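Putative amidohydrolase (Unidentified, PDB 3MKV) probably acts as a zinc-dependent prolidase of the amidohydrolase superfamily, hydrolysing dipeptides that end in proline. Local coordinates at residues G54-V66 with S359-I372. Numbering follows the deposited sequence.
Sequences GKTIMPGLIDLHV and SAEVLGMQDKLGRI. With ZN (zinc ion), chain I.
I62 packs against the last turn of helix 348-362 and the loop that follows it. I62 CB lies 3.7 Å from S359 CB. CG2 is anti to the backbone N (chi1 -52° for CG1), which brings this methyl against both S359 CB and L363 CD1. I62 CG2 and L363 CD1 meet tip to tip at 3.8 Å. The other branch is extended. I62 CD1 ends 3.9 Å from A360 N and also touches the CB atoms of A360 and L369. L64 continues the apolar surface. L64 CD1 reaches V362 CG2 tip to tip at 3.5 Å. The L64 and L363 side chains slide past each other in opposite directions, bringing their CD2 methyls together. The OG of S359 touches L64 CG and CD1, but its hydrogen bond goes back along the helix to S354 O.

G364 ends this helix in a Schellman motif, and the loop then returns to the strand. There P59 rests its ring on the peptide of G370, with P59 CG 3.5 Å from G370 O. I372 crosses the P59 ring at about a right angle and puts I372 CD1 3.5 Å from M58 C. A water links the backbones: it donates to G60 O and accepts from G370 N.

At L64 the chain turns a corner. D63 OD1 accepts from H65 N at 2.8 Å, nearly straight at 170°, and closes an Asx turn. H65 NE2 then binds a zinc ion, with H67, D326 and the carboxylated lysine K193 completing the site, and E253 holds H65 ND1. Strand 56-63 thus has apolar packing on the helix at its flank and a metal ligand just past its end. This is the first barrel strand leading into the HxH zinc motif of the amidohydrolase TIM barrel.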
ATOM      1  N   GLY A  54      57.354  16.054 -35.152  1.00 76.49           N
ATOM      2  CA  GLY A  54      57.877  14.707 -34.949  1.00 75.53           C
ATOM      3  C   GLY A  54      57.399  14.025 -33.681  1.00 76.00           C
ATOM      4  O   GLY A  54      58.098  13.175 -33.128  1.00 79.53           O
ATOM      5  N   LYS A  55      56.210  14.394 -33.213  1.00 73.47           N
ATOM      6  CA  LYS A  55      55.608  13.732 -32.062  1.00 70.37           C
ATOM      7  C   LYS A  55      54.670  12.622 -32.525  1.00 71.12           C
ATOM      8  O   LYS A  55      54.477  12.420 -33.732  1.00 67.16           O
ATOM      9  CB  LYS A  55      54.871  14.739 -31.181  1.00 68.17           C
ATOM     10  CG  LYS A  55      55.724  15.297 -30.065  1.00 73.75           C
ATOM     11  CD  LYS A  55      55.255  16.669 -29.615  1.00 73.36           C
ATOM     12  CE  LYS A  55      55.559  17.713 -30.670  1.00 80.77           C
ATOM     13  NZ  LYS A  55      56.088  18.966 -30.059  1.00 83.60           N
ATOM     14  N   THR A  56      54.086  11.906 -31.568  1.00 71.26           N
ATOM     15  CA  THR A  56      53.272  10.737 -31.897  1.00 69.03           C
ATOM     16  C   THR A  56      51.779  11.038 -31.979  1.00 68.61           C
ATOM     17  O   THR A  56      51.185  11.634 -31.075  1.00 69.76           O
ATOM     18  CB  THR A  56      53.512   9.577 -30.915  1.00 69.10           C
ATOM     19  OG1 THR A  56      54.922   9.334 -30.795  1.00 62.93           O
ATOM     20  CG2 THR A  56      52.820   8.320 -31.411  1.00 63.18           C
ATOM     21  N   ILE A  57      51.183  10.631 -33.087  1.00 62.80           N
ATOM     22  CA  ILE A  57      49.755  10.744 -33.256  1.00 63.78           C
ATOM     23  C   ILE A  57      49.156   9.356 -33.062  1.00 62.74           C
ATOM     24  O   ILE A  57      49.455   8.428 -33.816  1.00 62.62           O
ATOM     25  CB  ILE A  57      49.405  11.309 -34.644  1.00 64.92           C
ATOM     26  CG1 ILE A  57      50.091  12.663 -34.843  1.00 69.37           C
ATOM     27  CG2 ILE A  57      47.892  11.452 -34.812  1.00 67.57           C
ATOM     28  CD1 ILE A  57      49.924  13.243 -36.230  1.00 70.90           C
ATOM     29  N   MET A  58      48.331   9.213 -32.030  1.00 59.83           N
ATOM     30  CA  MET A  58      47.723   7.923 -31.706  1.00 56.38           C
ATOM     31  C   MET A  58      46.212   8.052 -31.482  1.00 58.23           C
ATOM     32  O   MET A  58      45.706   9.146 -31.210  1.00 59.63           O
ATOM     33  CB  MET A  58      48.391   7.305 -30.466  1.00 51.24           C
ATOM     34  CG  MET A  58      48.135   8.072 -29.179  1.00 44.02           C
ATOM     35  SD  MET A  58      48.624   7.168 -27.703  1.00 46.15           S
ATOM     36  CE  MET A  58      47.494   5.787 -27.828  1.00 44.10           C
ATOM     37  N   PRO A  59      45.489   6.925 -31.562  1.00 58.22           N
ATOM     38  CA  PRO A  59      44.037   6.970 -31.374  1.00 56.81           C
ATOM     39  C   PRO A  59      43.666   7.330 -29.936  1.00 53.11           C
ATOM     40  O   PRO A  59      44.462   7.122 -29.016  1.00 49.48           O
ATOM     41  CB  PRO A  59      43.587   5.540 -31.675  1.00 58.35           C
ATOM     42  CG  PRO A  59      44.789   4.840 -32.247  1.00 61.66           C
ATOM     43  CD  PRO A  59      45.993   5.559 -31.776  1.00 54.15           C
ATOM     44  N   GLY A  60      42.463   7.870 -29.758  1.00 53.74           N
ATOM     45  CA  GLY A  60      41.906   8.117 -28.428  1.00 53.35           C
ATOM     46  C   GLY A  60      41.892   6.865 -27.573  1.00 50.15           C
ATOM     47  O   GLY A  60      41.607   5.765 -28.060  1.00 50.91           O
ATOM     48  N   LEU A  61      42.219   7.019 -26.295  1.00 49.68           N
ATOM     49  CA  LEU A  61      42.254   5.871 -25.398  1.00 48.60           C
ATOM     50  C   LEU A  61      40.840   5.550 -24.913  1.00 52.23           C
ATOM     51  O   LEU A  61      39.993   6.442 -24.818  1.00 49.43           O
ATOM     52  CB  LEU A  61      43.147   6.152 -24.202  1.00 46.71           C
ATOM     53  CG  LEU A  61      44.584   6.588 -24.452  1.00 46.39           C
ATOM     54  CD1 LEU A  61      45.098   7.297 -23.208  1.00 51.96           C
ATOM     55  CD2 LEU A  61      45.448   5.387 -24.765  1.00 49.32           C
ATOM     56  N   ILE A  62      40.606   4.277 -24.600  1.00 54.73           N
ATOM     57  CA  ILE A  62      39.301   3.795 -24.146  1.00 48.04           C
ATOM     58  C   ILE A  62      39.424   3.095 -22.789  1.00 49.19           C
ATOM     59  O   ILE A  62      40.230   2.188 -22.629  1.00 51.40           O
ATOM     60  CB  ILE A  62      38.700   2.814 -25.188  1.00 52.83           C
ATOM     61  CG1 ILE A  62      38.705   3.458 -26.584  1.00 41.50           C
ATOM     62  CG2 ILE A  62      37.297   2.355 -24.773  1.00 51.23           C
ATOM     63  CD1 ILE A  62      38.041   2.625 -27.670  1.00 34.94           C
ATOM     64  N   ASP A  63      38.636   3.524 -21.807  1.00 50.56           N
ATOM     65  CA  ASP A  63      38.579   2.810 -20.525  1.00 50.30           C
ATOM     66  C   ASP A  63      37.228   2.113 -20.333  1.00 52.55           C
ATOM     67  O   ASP A  63      36.166   2.759 -20.332  1.00 42.38           O
ATOM     68  CB  ASP A  63      38.894   3.729 -19.341  1.00 45.59           C
ATOM     69  CG  ASP A  63      39.000   2.970 -18.034  1.00 49.33           C
ATOM     70  OD1 ASP A  63      38.385   1.888 -17.916  1.00 48.88           O
ATOM     71  OD2 ASP A  63      39.693   3.450 -17.113  1.00 49.13           O
ATOM     72  N   LEU A  64      37.285   0.790 -20.169  1.00 52.93           N
ATOM     73  CA  LEU A  64      36.095  -0.058 -20.218  1.00 49.03           C
ATOM     74  C   LEU A  64      35.425  -0.236 -18.867  1.00 47.63           C
ATOM     75  O   LEU A  64      34.403  -0.914 -18.761  1.00 50.95           O
ATOM     76  CB  LEU A  64      36.440  -1.433 -20.796  1.00 50.33           C
ATOM     77  CG  LEU A  64      36.616  -1.565 -22.307  1.00 50.62           C
ATOM     78  CD1 LEU A  64      36.891  -3.031 -22.685  1.00 31.42           C
ATOM     79  CD2 LEU A  64      35.379  -1.038 -23.031  1.00 45.70           C
ATOM     80  N   HIS A  65      35.989   0.367 -17.830  1.00 46.56           N
ATOM     81  CA  HIS A  65      35.425   0.204 -16.492  1.00 46.15           C
ATOM     82  C   HIS A  65      35.677   1.406 -15.593  1.00 46.51           C
ATOM     83  O   HIS A  65      36.634   1.443 -14.840  1.00 53.79           O
ATOM     84  CB  HIS A  65      35.944  -1.079 -15.824  1.00 42.19           C
ATOM     85  CG  HIS A  65      35.108  -1.534 -14.672  1.00 42.39           C
ATOM     86  ND1 HIS A  65      34.500  -2.770 -14.634  1.00 49.40           N
ATOM     87  CD2 HIS A  65      34.759  -0.909 -13.523  1.00 44.44           C
ATOM     88  CE1 HIS A  65      33.816  -2.888 -13.510  1.00 43.87           C
ATOM     89  NE2 HIS A  65      33.956  -1.771 -12.819  1.00 37.31           N
ATOM     90  N   VAL A  66      34.802   2.392 -15.669  1.00 50.80           N
ATOM     91  CA  VAL A  66      34.878   3.516 -14.754  1.00 47.84           C
ATOM     92  C   VAL A  66      33.549   3.668 -14.035  1.00 46.15           C
ATOM     93  O   VAL A  66      32.531   3.121 -14.455  1.00 45.25           O
ATOM     94  CB  VAL A  66      35.236   4.855 -15.489  1.00 47.67           C
ATOM     95  CG1 VAL A  66      36.554   4.728 -16.224  1.00 40.09           C
ATOM     96  CG2 VAL A  66      34.143   5.245 -16.463  1.00 42.18           C
ATOM     97  N   SER A 359      39.451  -2.798 -26.761  1.00 53.90           N
ATOM     98  CA  SER A 359      38.338  -2.113 -26.118  1.00 53.13           C
ATOM     99  C   SER A 359      37.260  -1.700 -27.119  1.00 51.79           C
ATOM    100  O   SER A 359      36.073  -1.827 -26.842  1.00 49.32           O
ATOM    101  CB  SER A 359      38.842  -0.899 -25.345  1.00 54.27           C
ATOM    102  OG  SER A 359      39.516  -1.309 -24.176  1.00 49.29           O
ATOM    103  N   ALA A 360      37.675  -1.211 -28.284  1.00 53.52           N
ATOM    104  CA  ALA A 360      36.731  -0.829 -29.329  1.00 56.03           C
ATOM    105  C   ALA A 360      35.896  -2.034 -29.759  1.00 59.53           C
ATOM    106  O   ALA A 360      34.719  -1.917 -30.107  1.00 56.48           O
ATOM    107  CB  ALA A 360      37.472  -0.250 -30.514  1.00 58.45           C
ATOM    108  N   GLU A 361      36.523  -3.201 -29.728  1.00 60.89           N
ATOM    109  CA  GLU A 361      35.856  -4.425 -30.108  1.00 63.27           C
ATOM    110  C   GLU A 361      34.764  -4.716 -29.081  1.00 59.55           C
ATOM    111  O   GLU A 361      33.620  -5.018 -29.433  1.00 56.63           O
ATOM    112  CB  GLU A 361      36.871  -5.565 -30.157  1.00 61.47           C
ATOM    113  CG  GLU A 361      36.705  -6.499 -31.346  1.00 73.38           C
ATOM    114  CD  GLU A 361      37.630  -7.715 -31.277  1.00 77.63           C
ATOM    115  OE1 GLU A 361      38.747  -7.591 -30.712  1.00 75.71           O
ATOM    116  OE2 GLU A 361      37.236  -8.792 -31.787  1.00 85.25           O
ATOM    117  N   VAL A 362      35.129  -4.614 -27.806  1.00 51.80           N
ATOM    118  CA  VAL A 362      34.177  -4.777 -26.717  1.00 49.10           C
ATOM    119  C   VAL A 362      32.929  -3.901 -26.871  1.00 51.88           C
ATOM    120  O   VAL A 362      31.842  -4.279 -26.429  1.00 54.08           O
ATOM    121  CB  VAL A 362      34.823  -4.469 -25.358  1.00 49.08           C
ATOM    122  CG1 VAL A 362      33.761  -4.441 -24.260  1.00 48.55           C
ATOM    123  CG2 VAL A 362      35.918  -5.486 -25.046  1.00 46.47           C
ATOM    124  N   LEU A 363      33.089  -2.739 -27.497  1.00 48.08           N
ATOM    125  CA  LEU A 363      32.012  -1.762 -27.604  1.00 47.36           C
ATOM    126  C   LEU A 363      31.232  -1.908 -28.896  1.00 48.86           C
ATOM    127  O   LEU A 363      30.281  -1.161 -29.137  1.00 51.30           O
ATOM    128  CB  LEU A 363      32.574  -0.333 -27.539  1.00 44.56           C
ATOM    129  CG  LEU A 363      33.376   0.086 -26.307  1.00 39.75           C
ATOM    130  CD1 LEU A 363      34.037   1.431 -26.533  1.00 47.86           C
ATOM    131  CD2 LEU A 363      32.490   0.149 -25.082  1.00 37.31           C
ATOM    132  N   GLY A 364      31.640  -2.859 -29.730  1.00 48.46           N
ATOM    133  CA  GLY A 364      31.014  -3.061 -31.032  1.00 45.14           C
ATOM    134  C   GLY A 364      31.346  -1.909 -31.962  1.00 52.57           C
ATOM    135  O   GLY A 364      30.539  -1.526 -32.813  1.00 51.57           O
ATOM    136  N   MET A 365      32.542  -1.351 -31.782  1.00 52.87           N
ATOM    137  CA  MET A 365      32.969  -0.177 -32.530  1.00 51.91           C
ATOM    138  C   MET A 365      34.256  -0.418 -33.323  1.00 54.35           C
ATOM    139  O   MET A 365      35.034   0.513 -33.546  1.00 55.29           O
ATOM    140  CB  MET A 365      33.120   1.044 -31.603  1.00 49.67           C
ATOM    141  CG  MET A 365      31.811   1.543 -30.973  1.00 42.82           C
ATOM    142  SD  MET A 365      30.713   2.412 -32.135  1.00 45.93           S
ATOM    143  CE  MET A 365      29.118   1.984 -31.475  1.00 51.92           C
ATOM    144  N   GLN A 366      34.477  -1.656 -33.766  1.00 57.37           N
ATOM    145  CA  GLN A 366      35.650  -1.942 -34.585  1.00 63.17           C
ATOM    146  C   GLN A 366      35.628  -1.060 -35.830  1.00 64.85           C
ATOM    147  O   GLN A 366      34.631  -1.029 -36.561  1.00 58.44           O
ATOM    148  CB  GLN A 366      35.746  -3.421 -34.971  1.00 66.03           C
ATOM    149  CG  GLN A 366      34.407  -4.101 -35.256  1.00 80.55           C
ATOM    150  CD  GLN A 366      33.807  -4.770 -34.021  1.00 86.38           C
ATOM    151  OE1 GLN A 366      32.670  -4.483 -33.629  1.00 81.31           O
ATOM    152  NE2 GLN A 366      34.574  -5.666 -33.403  1.00 90.26           N
ATOM    153  N   ASP A 367      36.724  -0.330 -36.043  1.00 64.17           N
ATOM    154  CA  ASP A 367      36.879   0.546 -37.205  1.00 68.48           C
ATOM    155  C   ASP A 367      36.191   1.886 -37.017  1.00 66.17           C
ATOM    156  O   ASP A 367      36.346   2.790 -37.842  1.00 60.67           O
ATOM    157  CB  ASP A 367      36.355  -0.130 -38.474  1.00 70.90           C
ATOM    158  CG  ASP A 367      37.275  -1.211 -38.966  1.00 66.21           C
ATOM    159  OD1 ASP A 367      36.969  -2.401 -38.738  1.00 70.94           O
ATOM    160  OD2 ASP A 367      38.315  -0.867 -39.563  1.00 73.08           O
ATOM    161  N   LYS A 368      35.416   1.990 -35.940  1.00 64.70           N
ATOM    162  CA  LYS A 368      34.752   3.236 -35.581  1.00 60.74           C
ATOM    163  C   LYS A 368      35.496   3.980 -34.466  1.00 55.61           C
ATOM    164  O   LYS A 368      35.409   5.201 -34.370  1.00 52.17           O
ATOM    165  CB  LYS A 368      33.308   2.965 -35.171  1.00 63.54           C
ATOM    166  CG  LYS A 368      32.300   3.066 -36.301  1.00 69.62           C
ATOM    167  CD  LYS A 368      30.959   2.463 -35.872  1.00 75.94           C
ATOM    168  CE  LYS A 368      29.771   3.342 -36.277  1.00 81.85           C
ATOM    169  NZ  LYS A 368      29.544   4.484 -35.328  1.00 79.00           N
ATOM    170  N   LEU A 369      36.213   3.239 -33.623  1.00 51.03           N
ATOM    171  CA  LEU A 369      37.055   3.829 -32.587  1.00 50.63           C
ATOM    172  C   LEU A 369      38.336   2.992 -32.412  1.00 53.09           C
ATOM    173  O   LEU A 369      38.454   1.908 -32.983  1.00 51.66           O
ATOM    174  CB  LEU A 369      36.303   3.920 -31.249  1.00 52.85           C
ATOM    175  CG  LEU A 369      34.973   4.686 -31.120  1.00 56.41           C
ATOM    176  CD1 LEU A 369      34.335   4.421 -29.760  1.00 47.16           C
ATOM    177  CD2 LEU A 369      35.127   6.182 -31.345  1.00 50.92           C
ATOM    178  N   GLY A 370      39.283   3.501 -31.621  1.00 48.19           N
ATOM    179  CA  GLY A 370      40.518   2.794 -31.310  1.00 54.08           C
ATOM    180  C   GLY A 370      41.520   2.661 -32.447  1.00 60.93           C
ATOM    181  O   GLY A 370      42.588   2.072 -32.271  1.00 63.65           O
ATOM    182  N   ARG A 371      41.175   3.202 -33.614  1.00 64.03           N
ATOM    183  CA  ARG A 371      42.033   3.139 -34.795  1.00 63.49           C
ATOM    184  C   ARG A 371      41.851   4.393 -35.646  1.00 62.25           C
ATOM    185  O   ARG A 371      40.724   4.776 -35.972  1.00 55.27           O
ATOM    186  CB  ARG A 371      41.681   1.912 -35.643  1.00 64.13           C
ATOM    187  CG  ARG A 371      42.309   0.601 -35.189  1.00 80.74           C
ATOM    188  CD  ARG A 371      43.509   0.199 -36.049  1.00 91.10           C
ATOM    189  NE  ARG A 371      43.212   0.279 -37.480  1.00 98.31           N
ATOM    190  CZ  ARG A 371      43.851  -0.407 -38.428  1.00 97.82           C
ATOM    191  NH1 ARG A 371      44.825  -1.250 -38.109  1.00 97.90           N
ATOM    192  NH2 ARG A 371      43.507  -0.254 -39.700  1.00 95.08           N
ATOM    193  N   ILE A 372      42.958   5.024 -36.020  1.00 60.14           N
ATOM    194  CA  ILE A 372      42.897   6.169 -36.927  1.00 64.49           C
ATOM    195  C   ILE A 372      42.775   5.710 -38.385  1.00 64.83           C
ATOM    196  O   ILE A 372      43.780   5.542 -39.078  1.00 64.51           O
ATOM    197  CB  ILE A 372      44.117   7.093 -36.757  1.00 65.24           C
ATOM    198  CG1 ILE A 372      44.078   7.778 -35.392  1.00 58.85           C
ATOM    199  CG2 ILE A 372      44.160   8.130 -37.860  1.00 65.12           C
ATOM    200  CD1 ILE A 372      45.427   8.267 -34.930  1.00 63.62           C
TER
HETATM  201 ZN    ZN I 425      33.403  -1.226 -10.922  1.00 59.68          ZN
HETATM  202  O   HOH W   1      39.785   5.884 -29.829  1.00 62.53           O